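Local coordinates for protein transcriptional regulator (Bacillus halodurans, PDB 1Z4E) that probably transfers acyl groups as a member of the GNAT acetyltransferase family, although it is named a transcriptional regulator, at residues I102-V107 with E138-K143. Sequence-based numbering, arbitrary orientation.
Sequences IGSQLV and EQLGFK
L140 reaches from the last turn of helix 133-140 to the first turns of helix 102-116 and divides its two methyls between V107 and S104. CD1 lies 3.7 Å from V107 CG1, while CD2 sits 3.8 Å from S104 OG, a van der Waals approach to a hydroxyl. V107 and S104 are three residues apart, hence on the same face of their helix, and this spacing lets the leucine fork meet both. On V107, CG1 stands opposite the backbone N (chi1 175°), the rotation that turns this methyl to L140. The same methyl approaches the F142 ring at its edge, near the ring plane, with CE2 4.2 Å away; no CH-pi contact over the face is formed.

Between L140 and F142 the chain turns at G141, whose phi of 116° and 3.0 Å bond from G141 N to E138 O belong to a Schellman motif ending the helix. On the two sides of this turn, the CB atoms of L140 and F142 both lean toward helix 102-116. V107 also packs on I88 and V91 of strand 84-93, and F142 on I122 and L124 of strand 119-127 and on M151 of the second subunit. With 143 Å² buried and the closest contacts through methyl groups, the start of helix 102-116 in this GNAT fold meets the end of helix 133-140 and the turn after it by modest, mainly apolar packing; van der Waals and hydrophobic contact carry it, and without hydrogen bonds between the segments nothing directional fixes it.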
# COMPACT_ATOMS: atom_id res chain seq x y z
N ILE A 102 -3.23 -8.62 21.88
CA ILE A 102 -4.29 -8.58 20.88
C ILE A 102 -3.73 -8.15 19.52
O ILE A 102 -4.06 -8.74 18.49
CB ILE A 102 -5.41 -7.60 21.30
CG1 ILE A 102 -6.08 -8.11 22.58
CG2 ILE A 102 -6.43 -7.46 20.18
CD1 ILE A 102 -7.09 -7.15 23.15
N GLY A 103 -2.90 -7.12 19.53
CA GLY A 103 -2.30 -6.63 18.30
C GLY A 103 -1.52 -7.73 17.59
O GLY A 103 -1.65 -7.92 16.38
N SER A 104 -0.71 -8.46 18.35
CA SER A 104 0.09 -9.54 17.78
C SER A 104 -0.80 -10.63 17.16
O SER A 104 -0.53 -11.09 16.06
CB SER A 104 0.99 -10.16 18.86
OG SER A 104 1.75 -11.22 18.31
N GLN A 105 -1.85 -11.04 17.86
CA GLN A 105 -2.74 -12.06 17.32
C GLN A 105 -3.41 -11.59 16.04
O GLN A 105 -3.51 -12.33 15.07
CB GLN A 105 -3.84 -12.41 18.33
CG GLN A 105 -3.37 -13.23 19.51
CD GLN A 105 -4.48 -13.51 20.49
OE1 GLN A 105 -5.45 -14.20 20.17
NE2 GLN A 105 -4.37 -12.96 21.70
N LEU A 106 -3.87 -10.34 16.04
CA LEU A 106 -4.54 -9.79 14.87
C LEU A 106 -3.62 -9.74 13.65
O LEU A 106 -4.01 -10.13 12.55
CB LEU A 106 -5.07 -8.38 15.21
CG LEU A 106 -6.07 -7.71 14.26
CD1 LEU A 106 -7.29 -8.61 14.04
CD2 LEU A 106 -6.48 -6.37 14.87
N VAL A 107 -2.39 -9.27 13.84
CA VAL A 107 -1.44 -9.19 12.73
C VAL A 107 -1.01 -10.59 12.27
O VAL A 107 -0.89 -10.84 11.07
CB VAL A 107 -0.20 -8.36 13.12
CG1 VAL A 107 0.83 -8.40 12.00
CG2 VAL A 107 -0.61 -6.94 13.41
N GLU A 138 9.04 -5.16 14.58
CA GLU A 138 10.33 -5.80 14.45
C GLU A 138 10.29 -7.11 15.23
O GLU A 138 10.88 -8.11 14.81
CB GLU A 138 11.44 -4.89 14.99
CG GLU A 138 11.73 -3.71 14.07
CD GLU A 138 12.82 -2.80 14.61
OE1 GLU A 138 12.86 -2.59 15.83
OE2 GLU A 138 13.61 -2.28 13.80
N GLN A 139 9.55 -7.11 16.34
CA GLN A 139 9.41 -8.32 17.15
C GLN A 139 8.68 -9.42 16.37
O GLN A 139 8.90 -10.60 16.63
CB GLN A 139 8.64 -7.99 18.44
CG GLN A 139 9.41 -7.09 19.40
CD GLN A 139 8.54 -6.60 20.54
OE1 GLN A 139 7.32 -6.74 20.51
NE2 GLN A 139 9.17 -6.02 21.54
N LEU A 140 7.83 -9.02 15.43
CA LEU A 140 7.08 -9.99 14.61
C LEU A 140 7.96 -10.52 13.48
O LEU A 140 7.68 -11.57 12.90
CB LEU A 140 5.83 -9.33 14.04
CG LEU A 140 4.66 -9.19 15.02
CD1 LEU A 140 3.58 -8.31 14.43
CD2 LEU A 140 4.13 -10.58 15.37
N GLY A 141 9.02 -9.80 13.16
CA GLY A 141 9.89 -10.25 12.09
C GLY A 141 9.92 -9.30 10.91
O GLY A 141 10.53 -9.60 9.89
N PHE A 142 9.24 -8.17 11.05
CA PHE A 142 9.23 -7.17 9.98
C PHE A 142 10.54 -6.40 10.04
O PHE A 142 11.15 -6.27 11.11
CB PHE A 142 8.09 -6.16 10.18
CG PHE A 142 6.74 -6.66 9.75
CD1 PHE A 142 6.30 -6.47 8.44
CD2 PHE A 142 5.89 -7.27 10.66
CE1 PHE A 142 5.02 -6.90 8.05
CE2 PHE A 142 4.61 -7.70 10.28
CZ PHE A 142 4.18 -7.51 8.97
N LYS A 143 10.97 -5.89 8.89
CA LYS A 143 12.19 -5.10 8.81
C LYS A 143 11.83 -3.69 8.33
O LYS A 143 11.09 -3.54 7.36
CB LYS A 143 13.18 -5.74 7.81
CG LYS A 143 14.42 -4.89 7.56
CD LYS A 143 15.38 -5.55 6.56
CE LYS A 143 16.05 -6.79 7.15
NZ LYS A 143 16.94 -6.47 8.31